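Local coordinates for bifunctional enzyme IspD/IspF (Campylobacter jejuni, PDB 1W55), which makes 4-diphosphocytidyl-2-C-methyl-D-erythritol from CTP and methylerythritol phosphate, and cyclises its 2-phosphate to methylerythritol cyclodiphosphate with release of CMP, two steps of isoprenoid precursor biosynthesis, at residues G215-E220 with G246-H251; N302-V307 with N337-T342; C306-S311 with G347-K352. One frame throughout, in Å; residues are numbered along the deposited sequence.

Contact 1 of 3, residues G215-E220 with G246-H251. With MG (magnesium ion), chain B.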
loop_
_atom_site.group_PDB
_atom_site.type_symbol
_atom_site.label_atom_id
_atom_site.label_comp_id
_atom_site.label_asym_id
_atom_site.label_seq_id
_atom_site.Cartn_x
_atom_site.Cartn_y
_atom_site.Cartn_z
ATOM N N GLY A 215 -28.617 -5.453 -31.150
ATOM C CA GLY A 215 -29.247 -4.719 -32.216
ATOM C C GLY A 215 -29.671 -5.735 -33.242
ATOM O O GLY A 215 -28.925 -6.665 -33.573
ATOM N N PHE A 216 -30.894 -5.583 -33.719
ATOM C CA PHE A 216 -31.387 -6.432 -34.784
ATOM C C PHE A 216 -32.214 -5.568 -35.707
ATOM O O PHE A 216 -33.047 -4.774 -35.255
ATOM C CB PHE A 216 -32.212 -7.602 -34.239
ATOM C CG PHE A 216 -32.651 -8.571 -35.305
ATOM C CD1 PHE A 216 -31.762 -9.536 -35.798
ATOM C CD2 PHE A 216 -33.947 -8.507 -35.832
ATOM C CE1 PHE A 216 -32.161 -10.433 -36.799
ATOM C CE2 PHE A 216 -34.364 -9.401 -36.814
ATOM C CZ PHE A 216 -33.473 -10.360 -37.312
ATOM N N ASP A 217 -31.957 -5.711 -36.997
ATOM C CA ASP A 217 -32.655 -4.949 -38.007
ATOM C C ASP A 217 -32.808 -5.743 -39.291
ATOM O O ASP A 217 -31.975 -6.595 -39.616
ATOM C CB ASP A 217 -31.931 -3.639 -38.285
ATOM C CG ASP A 217 -32.879 -2.535 -38.727
ATOM O OD1 ASP A 217 -34.122 -2.745 -38.742
ATOM O OD2 ASP A 217 -32.462 -1.424 -39.084
ATOM N N VAL A 218 -33.898 -5.453 -39.995
ATOM C CA VAL A 218 -34.275 -6.113 -41.237
ATOM C C VAL A 218 -34.604 -5.022 -42.259
ATOM O O VAL A 218 -35.376 -4.096 -41.966
ATOM C CB VAL A 218 -35.514 -7.047 -41.025
ATOM C CG1 VAL A 218 -36.048 -7.608 -42.351
ATOM C CG2 VAL A 218 -35.185 -8.176 -40.078
ATOM N N HIS A 219 -33.970 -5.093 -43.426
ATOM C CA HIS A 219 -34.386 -4.291 -44.575
ATOM C C HIS A 219 -34.766 -5.224 -45.718
ATOM O O HIS A 219 -34.351 -6.387 -45.750
ATOM C CB HIS A 219 -33.294 -3.317 -45.024
ATOM C CG HIS A 219 -33.030 -2.206 -44.055
ATOM N ND1 HIS A 219 -33.724 -2.062 -42.874
ATOM C CD2 HIS A 219 -32.135 -1.194 -44.088
ATOM C CE1 HIS A 219 -33.263 -1.014 -42.214
ATOM N NE2 HIS A 219 -32.293 -0.473 -42.926
ATOM N N GLU A 220 -35.560 -4.695 -46.639
ATOM C CA GLU A 220 -36.103 -5.435 -47.770
ATOM C C GLU A 220 -35.270 -5.204 -49.031
ATOM O O GLU A 220 -34.834 -4.080 -49.305
ATOM C CB GLU A 220 -37.545 -4.971 -47.999
ATOM C CG GLU A 220 -38.306 -5.689 -49.101
ATOM C CD GLU A 220 -39.723 -5.168 -49.264
ATOM O OE1 GLU A 220 -40.490 -5.792 -50.030
ATOM O OE2 GLU A 220 -40.070 -4.140 -48.630
ATOM N N GLY A 246 -30.079 2.793 -46.892
ATOM C CA GLY A 246 -30.362 1.364 -46.781
ATOM C C GLY A 246 -29.383 0.494 -45.977
ATOM O O GLY A 246 -29.478 -0.734 -45.989
ATOM N N ASP A 247 -28.446 1.119 -45.279
ATOM C CA ASP A 247 -27.408 0.398 -44.536
ATOM C C ASP A 247 -27.979 -0.297 -43.289
ATOM O O ASP A 247 -27.931 0.272 -42.198
ATOM C CB ASP A 247 -26.318 1.410 -44.161
ATOM C CG ASP A 247 -24.983 0.772 -43.828
ATOM O OD1 ASP A 247 -24.925 -0.346 -43.241
ATOM O OD2 ASP A 247 -23.915 1.368 -44.078
ATOM N N VAL A 248 -28.527 -1.510 -43.450
ATOM C CA VAL A 248 -29.097 -2.263 -42.318
ATOM C C VAL A 248 -28.056 -2.527 -41.260
ATOM O O VAL A 248 -28.375 -2.569 -40.079
ATOM C CB VAL A 248 -29.537 -3.721 -42.611
ATOM C CG1 VAL A 248 -30.986 -3.985 -42.180
ATOM C CG2 VAL A 248 -29.135 -4.252 -43.968
ATOM N N LEU A 249 -26.827 -2.779 -41.691
ATOM C CA LEU A 249 -25.743 -3.011 -40.748
ATOM C C LEU A 249 -25.573 -1.805 -39.807
ATOM O O LEU A 249 -25.641 -1.950 -38.585
ATOM C CB LEU A 249 -24.438 -3.378 -41.471
ATOM C CG LEU A 249 -23.308 -3.843 -40.543
ATOM C CD1 LEU A 249 -22.291 -4.717 -41.292
ATOM C CD2 LEU A 249 -22.615 -2.660 -39.860
ATOM N N ALA A 250 -25.358 -0.624 -40.377
ATOM C CA ALA A 250 -25.157 0.581 -39.580
ATOM C C ALA A 250 -26.344 0.799 -38.635
ATOM O O ALA A 250 -26.168 1.204 -37.492
ATOM C CB ALA A 250 -24.949 1.804 -40.491
ATOM N N HIS A 251 -27.546 0.499 -39.114
ATOM C CA HIS A 251 -28.757 0.700 -38.337
ATOM C C HIS A 251 -28.841 -0.274 -37.168
ATOM O O HIS A 251 -29.213 0.124 -36.061
ATOM C CB HIS A 251 -29.993 0.604 -39.243
ATOM C CG HIS A 251 -30.006 1.636 -40.327
ATOM N ND1 HIS A 251 -30.701 1.476 -41.507
ATOM C CD2 HIS A 251 -29.379 2.834 -40.418
ATOM C CE1 HIS A 251 -30.509 2.533 -42.275
ATOM N NE2 HIS A 251 -29.716 3.374 -41.635
HETATM MG MG MG B . -35.994 -1.676 -38.286
HETATM O O HOH W 1 -34.765 -0.119 -39.206
HETATM O O HOH W 2 -36.864 -2.717 -39.954
HETATM O O HOH W 3 -35.132 -0.937 -36.601
#
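His219, on the strand of residues 215-220, reaches across to Val248 and His251 at the start of the next helix, and almost every atom of its side chain has a partner. CB lies 3.7 Å from Val248 CG1. With CG turned anti to the carbonyl carbon (chi1 -69°), the imidazole swings under the same methyl, which sits over the centre of one ring face, 3.4 Å from the centroid, a CH-pi contact. Along the rim, CD2 meets Gly246 O at 3.3 Å, while ND1 donates almost in the ring plane to Val218 O, fixing the rotation of the ring. At the tip, NE2 and His251 ND1 share a hydrogen bond of 2.9 Å, the two imidazoles meeting rim to rim with planes 53° apart. His251 NE2 is held in turn by Ser282 OG. Beside this pair, Asp217 divides its carboxylate: OD2 lies 3.2 Å from His251 CB and accepts from a water, whereas OD1 binds a magnesium ion at 2.2 Å that is shared with Thr341 of the second subunit. Asp217, His219 and His251 are, by similarity, ligands of a divalent metal; here the magnesium takes Asp217 alone of the three, and the two imidazoles bond to each other instead. Asp247 caps the helix from the N-cap position just ahead of it, its OD1 accepting from Ala250 N at 2.9 Å and its OD2 from Gly231 N. Strand 210-224 is bonded along its backbone to strand 354-365, where Met355 and Val357 also touch Val248. Farther along the turn, Leu249 packs helix 248-260 onto Ile305 and Val307 of strand 298-308 and against Met321 and Ile325 of helix 318-329.

Contact 2 of 3, residues N302-V307 with N337-T342. With MG (magnesium ion), chain C; C (cytidine-5'-monophosphate), chain D.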
loop_
_atom_site.group_PDB
_atom_site.type_symbol
_atom_site.label_atom_id
_atom_site.label_comp_id
_atom_site.label_asym_id
_atom_site.label_seq_id
_atom_site.Cartn_x
_atom_site.Cartn_y
_atom_site.Cartn_z
ATOM N N ASN A 302 -15.882 -3.439 -27.651
ATOM C CA ASN A 302 -15.822 -4.179 -28.913
ATOM C C ASN A 302 -17.172 -4.303 -29.569
ATOM O O ASN A 302 -18.194 -4.049 -28.933
ATOM C CB ASN A 302 -15.196 -5.571 -28.721
ATOM C CG ASN A 302 -16.188 -6.597 -28.160
ATOM O OD1 ASN A 302 -16.716 -6.427 -27.065
ATOM N ND2 ASN A 302 -16.448 -7.655 -28.923
ATOM N N ILE A 303 -17.150 -4.695 -30.844
ATOM C CA ILE A 303 -18.334 -4.866 -31.658
ATOM C C ILE A 303 -18.248 -6.213 -32.364
ATOM O O ILE A 303 -17.209 -6.555 -32.942
ATOM C CB ILE A 303 -18.415 -3.742 -32.706
ATOM C CG1 ILE A 303 -18.807 -2.422 -32.043
ATOM C CG2 ILE A 303 -19.395 -4.096 -33.851
ATOM C CD1 ILE A 303 -18.284 -1.208 -32.795
ATOM N N ASP A 304 -19.329 -6.984 -32.298
ATOM C CA ASP A 304 -19.424 -8.202 -33.107
ATOM C C ASP A 304 -20.761 -8.249 -33.814
ATOM O O ASP A 304 -21.810 -7.917 -33.235
ATOM C CB ASP A 304 -19.191 -9.469 -32.279
ATOM C CG ASP A 304 -18.973 -10.694 -33.148
ATOM O OD1 ASP A 304 -18.473 -10.560 -34.295
ATOM O OD2 ASP A 304 -19.282 -11.840 -32.777
ATOM N N ILE A 305 -20.710 -8.650 -35.078
ATOM C CA ILE A 305 -21.842 -8.518 -35.993
ATOM C C ILE A 305 -22.071 -9.813 -36.734
ATOM O O ILE A 305 -21.120 -10.511 -37.088
ATOM C CB ILE A 305 -21.606 -7.331 -36.977
ATOM C CG1 ILE A 305 -21.699 -5.995 -36.207
ATOM C CG2 ILE A 305 -22.635 -7.334 -38.125
ATOM C CD1 ILE A 305 -21.214 -4.777 -36.987
ATOM N N CYS A 306 -23.338 -10.148 -36.935
ATOM C CA CYS A 306 -23.707 -11.222 -37.821
ATOM C C CYS A 306 -24.698 -10.733 -38.871
ATOM O O CYS A 306 -25.801 -10.289 -38.545
ATOM C CB CYS A 306 -24.281 -12.419 -37.063
ATOM S SG CYS A 306 -24.499 -13.812 -38.208
ATOM N N VAL A 307 -24.270 -10.782 -40.130
ATOM C CA VAL A 307 -25.118 -10.411 -41.246
ATOM C C VAL A 307 -25.763 -11.697 -41.728
ATOM O O VAL A 307 -25.076 -12.690 -41.983
ATOM C CB VAL A 307 -24.318 -9.778 -42.418
ATOM C CG1 VAL A 307 -25.253 -9.442 -43.587
ATOM C CG2 VAL A 307 -23.535 -8.533 -41.971
ATOM N N ASN A 337 -15.629 -6.750 -35.480
ATOM C CA ASN A 337 -15.708 -8.002 -36.225
ATOM C C ASN A 337 -17.042 -8.144 -36.952
ATOM O O ASN A 337 -18.108 -7.955 -36.360
ATOM C CB ASN A 337 -15.485 -9.196 -35.299
ATOM C CG ASN A 337 -15.176 -10.478 -36.065
ATOM O OD1 ASN A 337 -14.053 -10.680 -36.540
ATOM N ND2 ASN A 337 -16.169 -11.352 -36.180
ATOM N N VAL A 338 -16.982 -8.492 -38.233
ATOM C CA VAL A 338 -18.191 -8.669 -39.029
ATOM C C VAL A 338 -18.225 -10.078 -39.588
ATOM O O VAL A 338 -17.276 -10.507 -40.250
ATOM C CB VAL A 338 -18.280 -7.624 -40.174
ATOM C CG1 VAL A 338 -19.514 -7.869 -41.053
ATOM C CG2 VAL A 338 -18.306 -6.201 -39.602
ATOM N N LYS A 339 -19.316 -10.792 -39.318
ATOM C CA LYS A 339 -19.497 -12.164 -39.779
ATOM C C LYS A 339 -20.708 -12.228 -40.687
ATOM O O LYS A 339 -21.492 -11.283 -40.746
ATOM C CB LYS A 339 -19.700 -13.114 -38.581
ATOM C CG LYS A 339 -18.695 -12.915 -37.443
ATOM C CD LYS A 339 -18.826 -14.000 -36.370
ATOM C CE LYS A 339 -20.160 -13.921 -35.623
ATOM N NZ LYS A 339 -20.497 -12.535 -35.153
ATOM N N ALA A 340 -20.879 -13.354 -41.381
ATOM C CA ALA A 340 -22.042 -13.539 -42.234
ATOM C C ALA A 340 -22.474 -14.992 -42.296
ATOM O O ALA A 340 -21.663 -15.886 -42.130
ATOM C CB ALA A 340 -21.758 -12.997 -43.658
ATOM N N THR A 341 -23.759 -15.219 -42.542
ATOM C CA THR A 341 -24.267 -16.557 -42.825
ATOM C C THR A 341 -25.453 -16.458 -43.782
ATOM O O THR A 341 -26.145 -15.431 -43.824
ATOM C CB THR A 341 -24.669 -17.309 -41.508
ATOM O OG1 THR A 341 -25.171 -18.615 -41.834
ATOM C CG2 THR A 341 -25.877 -16.631 -40.813
ATOM N N THR A 342 -25.674 -17.504 -44.573
ATOM C CA THR A 342 -26.949 -17.643 -45.280
ATOM C C THR A 342 -27.911 -18.388 -44.355
ATOM O O THR A 342 -27.528 -18.805 -43.258
ATOM C CB THR A 342 -26.792 -18.409 -46.614
ATOM O OG1 THR A 342 -26.511 -19.790 -46.344
ATOM C CG2 THR A 342 -25.556 -17.918 -47.441
HETATM MG MG MG C . -24.133 -20.647 -41.898
HETATM O OP3 C D . -22.882 -20.908 -43.384
HETATM P P C D . -23.112 -20.617 -44.836
HETATM O OP1 C D . -24.353 -19.826 -45.098
HETATM O OP2 C D . -23.010 -21.859 -45.675
HETATM O "O5'" C D . -21.899 -19.664 -45.268
HETATM C "C5'" C D . -20.553 -20.118 -45.262
HETATM C "C4'" C D . -19.604 -18.928 -45.127
HETATM O "O4'" C D . -19.773 -17.981 -46.192
HETATM C "C3'" C D . -19.789 -18.104 -43.853
HETATM O "O3'" C D . -19.072 -18.645 -42.747
HETATM C "C2'" C D . -19.253 -16.739 -44.252
HETATM O "O2'" C D . -17.830 -16.753 -44.180
HETATM C "C1'" C D . -19.551 -16.637 -45.731
HETATM N N1 C D . -20.691 -15.775 -46.132
HETATM C C2 C D . -20.462 -14.475 -46.630
HETATM O O2 C D . -19.295 -14.029 -46.684
HETATM N N3 C D . -21.493 -13.693 -47.043
HETATM C C4 C D . -22.768 -14.148 -46.980
HETATM N N4 C D . -23.808 -13.371 -47.391
HETATM C C5 C D . -23.015 -15.420 -46.481
HETATM C C6 C D . -21.956 -16.229 -46.070
HETATM O O HOH W 4 -22.986 -22.439 -41.398
HETATM O O HOH W 5 -22.596 -19.755 -40.914
HETATM O O HOH W 6 -25.931 -21.403 -42.804
#
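A beta-alpha-beta unit brings strands 298-308 and 336-341 together as parallel neighbours, joined through helix 318-329, and Asp304, Asn337 and Lys339 line one sheet face at their junction. Lys339 bends at its last two torsions (chi3 -66°, chi4 -48°), which folds its amine back over the neighbouring strand. There NZ forms a salt bridge with Asp304 OD2 at 2.8 Å, arriving from above the carboxylate plane, and also bonds Ile305 O at 2.9 Å. That carbonyl is gripped twice, since Lys339 N reaches it from the opposite face of its plane. Asn337 lies alongside Asp304; Asn337 ND2 donates to Asp304 OD1 at 3.1 Å, on the syn side but tilted from the carboxylate plane, while Asn337 OD1 accepts from Gly264 N of the third subunit. On the other sheet face the chemistry turns apolar: Ile305 CD1 touches Val338 CG2 at 4.2 Å, and Val307 leans on Val338 and Ala340. Past the bond from Thr341 N to Val307 O, the chain turns polar groups to a magnesium ion and the cytidine monophosphate bound to it. Thr341 OG1 binds the magnesium at 2.3 Å, and Thr342 N donates to phosphate OP1 at 2.7 Å. Although buried, the ion pair is probably kept charged by its own salt bridge and by Asn214 of the third subunit, whose N and OD1 bond Asp304 and Lys339, tying strand pairing to subunit assembly.

Contact 3 of 3, residues C306-S311 with G347-K352. With C (cytidine-5'-monophosphate), chain D.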
loop_
_atom_site.group_PDB
_atom_site.type_symbol
_atom_site.label_atom_id
_atom_site.label_comp_id
_atom_site.label_asym_id
_atom_site.label_seq_id
_atom_site.Cartn_x
_atom_site.Cartn_y
_atom_site.Cartn_z
ATOM N N CYS A 306 -23.338 -10.148 -36.935
ATOM C CA CYS A 306 -23.707 -11.222 -37.821
ATOM C C CYS A 306 -24.698 -10.733 -38.871
ATOM O O CYS A 306 -25.801 -10.289 -38.545
ATOM C CB CYS A 306 -24.281 -12.419 -37.063
ATOM S SG CYS A 306 -24.499 -13.812 -38.208
ATOM N N VAL A 307 -24.270 -10.782 -40.130
ATOM C CA VAL A 307 -25.118 -10.411 -41.246
ATOM C C VAL A 307 -25.763 -11.697 -41.728
ATOM O O VAL A 307 -25.076 -12.690 -41.983
ATOM C CB VAL A 307 -24.318 -9.778 -42.418
ATOM C CG1 VAL A 307 -25.253 -9.442 -43.587
ATOM C CG2 VAL A 307 -23.535 -8.533 -41.971
ATOM N N MET A 308 -27.084 -11.684 -41.834
ATOM C CA MET A 308 -27.807 -12.823 -42.367
ATOM C C MET A 308 -28.301 -12.458 -43.761
ATOM O O MET A 308 -29.182 -11.608 -43.936
ATOM C CB MET A 308 -28.932 -13.230 -41.422
ATOM C CG MET A 308 -28.423 -13.500 -39.986
ATOM S SD MET A 308 -29.563 -13.036 -38.635
ATOM C CE MET A 308 -31.005 -13.590 -39.220
ATOM N N ALA A 309 -27.680 -13.076 -44.755
ATOM C CA ALA A 309 -27.978 -12.774 -46.149
ATOM C C ALA A 309 -27.634 -13.954 -47.048
ATOM O O ALA A 309 -26.522 -14.501 -46.986
ATOM C CB ALA A 309 -27.223 -11.531 -46.598
ATOM N N GLN A 310 -28.591 -14.342 -47.880
ATOM C CA GLN A 310 -28.346 -15.356 -48.899
ATOM C C GLN A 310 -27.323 -14.862 -49.934
ATOM O O GLN A 310 -26.419 -15.613 -50.326
ATOM C CB GLN A 310 -29.661 -15.784 -49.555
ATOM C CG GLN A 310 -29.605 -17.143 -50.229
ATOM C CD GLN A 310 -29.290 -18.284 -49.272
ATOM O OE1 GLN A 310 -29.911 -18.415 -48.222
ATOM N NE2 GLN A 310 -28.333 -19.123 -49.650
ATOM N N SER A 311 -27.451 -13.591 -50.330
ATOM C CA SER A 311 -26.540 -12.938 -51.273
ATOM C C SER A 311 -26.514 -11.432 -50.994
ATOM O O SER A 311 -27.434 -10.916 -50.362
ATOM C CB SER A 311 -27.006 -13.173 -52.726
ATOM O OG SER A 311 -27.155 -14.555 -53.006
ATOM N N GLY A 347 -36.717 -19.442 -45.371
ATOM C CA GLY A 347 -37.378 -18.246 -44.910
ATOM C C GLY A 347 -37.260 -17.065 -45.845
ATOM O O GLY A 347 -36.734 -17.188 -46.961
ATOM N N PHE A 348 -37.753 -15.913 -45.390
ATOM C CA PHE A 348 -37.688 -14.692 -46.180
ATOM C C PHE A 348 -36.258 -14.314 -46.595
ATOM O O PHE A 348 -36.053 -13.826 -47.712
ATOM C CB PHE A 348 -38.454 -13.529 -45.503
ATOM C CG PHE A 348 -37.689 -12.801 -44.416
ATOM C CD1 PHE A 348 -36.797 -11.774 -44.730
ATOM C CD2 PHE A 348 -37.914 -13.093 -43.071
ATOM C CE1 PHE A 348 -36.115 -11.072 -43.727
ATOM C CE2 PHE A 348 -37.239 -12.402 -42.054
ATOM C CZ PHE A 348 -36.333 -11.390 -42.381
ATOM N N ILE A 349 -35.280 -14.559 -45.717
ATOM C CA ILE A 349 -33.870 -14.282 -46.031
ATOM C C ILE A 349 -33.383 -15.218 -47.118
ATOM O O ILE A 349 -32.748 -14.775 -48.070
ATOM C CB ILE A 349 -32.967 -14.381 -44.772
ATOM C CG1 ILE A 349 -33.367 -13.294 -43.769
ATOM C CG2 ILE A 349 -31.494 -14.226 -45.147
ATOM C CD1 ILE A 349 -32.925 -13.553 -42.372
ATOM N N GLY A 350 -33.705 -16.504 -46.973
ATOM C CA GLY A 350 -33.340 -17.526 -47.936
ATOM C C GLY A 350 -33.927 -17.299 -49.323
ATOM O O GLY A 350 -33.272 -17.603 -50.319
ATOM N N ARG A 351 -35.145 -16.753 -49.372
ATOM C CA ARG A 351 -35.822 -16.342 -50.611
ATOM C C ARG A 351 -35.268 -15.054 -51.234
ATOM O O ARG A 351 -35.751 -14.620 -52.293
ATOM C CB ARG A 351 -37.292 -16.078 -50.320
ATOM C CG ARG A 351 -38.214 -17.246 -50.521
ATOM C CD ARG A 351 -39.628 -16.914 -50.093
ATOM N NE ARG A 351 -39.954 -17.760 -48.974
ATOM C CZ ARG A 351 -40.329 -17.352 -47.776
ATOM N NH1 ARG A 351 -40.500 -16.067 -47.492
ATOM N NH2 ARG A 351 -40.563 -18.275 -46.861
ATOM N N LYS A 352 -34.299 -14.427 -50.559
ATOM C CA LYS A 352 -33.706 -13.155 -50.990
ATOM C C LYS A 352 -34.717 -11.997 -50.978
ATOM O O LYS A 352 -34.593 -11.032 -51.742
ATOM C CB LYS A 352 -33.028 -13.280 -52.370
ATOM C CG LYS A 352 -32.022 -14.434 -52.491
ATOM C CD LYS A 352 -31.257 -14.363 -53.813
ATOM C CE LYS A 352 -30.535 -15.670 -54.103
ATOM N NZ LYS A 352 -29.215 -15.457 -54.778
HETATM O OP3 C D . -22.882 -20.908 -43.384
HETATM P P C D . -23.112 -20.617 -44.836
HETATM O OP1 C D . -24.353 -19.826 -45.098
HETATM O OP2 C D . -23.010 -21.859 -45.675
HETATM O "O5'" C D . -21.899 -19.664 -45.268
HETATM C "C5'" C D . -20.553 -20.118 -45.262
HETATM C "C4'" C D . -19.604 -18.928 -45.127
HETATM O "O4'" C D . -19.773 -17.981 -46.192
HETATM C "C3'" C D . -19.789 -18.104 -43.853
HETATM O "O3'" C D . -19.072 -18.645 -42.747
HETATM C "C2'" C D . -19.253 -16.739 -44.252
HETATM O "O2'" C D . -17.830 -16.753 -44.180
HETATM C "C1'" C D . -19.551 -16.637 -45.731
HETATM N N1 C D . -20.691 -15.775 -46.132
HETATM C C2 C D . -20.462 -14.475 -46.630
HETATM O O2 C D . -19.295 -14.029 -46.684
HETATM N N3 C D . -21.493 -13.693 -47.043
HETATM C C4 C D . -22.768 -14.148 -46.980
HETATM N N4 C D . -23.808 -13.371 -47.391
HETATM C C5 C D . -23.015 -15.420 -46.481
HETATM C C6 C D . -21.956 -16.229 -46.070
HETATM O O HOH W 7 -31.178 -12.670 -48.230
#
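Ile349, which meets Met308 and Ala309 across the contact, also lies against a flat neighbour: its CG1 sits 3.5 Å above one face of the Phe348 ring, offset toward the rim. One face of the Arg351 guanidinium similarly carries the backbone carbon of Gly347, while NH1 pairs with Glu353. The exocyclic amine N4 of the bound cytosine donates to Ala309 O at 3.0 Å and 172°, an almost straight bond. From the helix side, Ile349 CD1 meets the terminal methyl of Met308, CE, at 3.7 Å, and CG2 lies against the Met308 carbonyl. Gln310, bent at chi2 (61°), lays its amide oxygen against Gly350, OE1 coming 3.6 Å from Gly350 CA and accepting from Lys345 N. A water joins the two backbones, taking Gln310 N and donating to Ile349 O at 2.6 Å; the same carbonyl accepts Lys352 N in the Schellman motif that ends the helix. Lys352, at positive phi, runs its side chain back past Gln310 CB and bends at chi4, bringing NZ to Ser311 OG at 2.9 Å. Met308 and Phe348 belong to the geranyl diphosphate pocket, and Ala309 to Ser311, by similarity, bind the diphosphocytidyl substrate. The base is read here by a main-chain carbonyl, Ala309 O, and the loop that carries it meets the helix through Ile349 methyls, one bridging water and the bond from exposed Lys352.

All three contacts belong to the cyclodiphosphate synthase part and reach one mixed sheet, with centres 12 to 14 Å apart. Contacts 1 and 2 are wholly buried, whereas contact 3 runs out to exposed Lys352. Contacts 2 and 3 share Cys306 and Val307 on strand 298-308 and both touch the cytidine monophosphate. Contact 1 meets contact 2 through Leu249 CD2 and Ile305 CD1, 3.8 Å apart, and contact 3 through Val218 against Phe348. Contacts 1 and 2 both supply ligands to magnesium sites between subunits, but the first pairs imidazoles beside a carboxylate and the second combines strand hydrogen bonds with an ion pair; contact 3 relies on methyls and water where a loop meets a short helix.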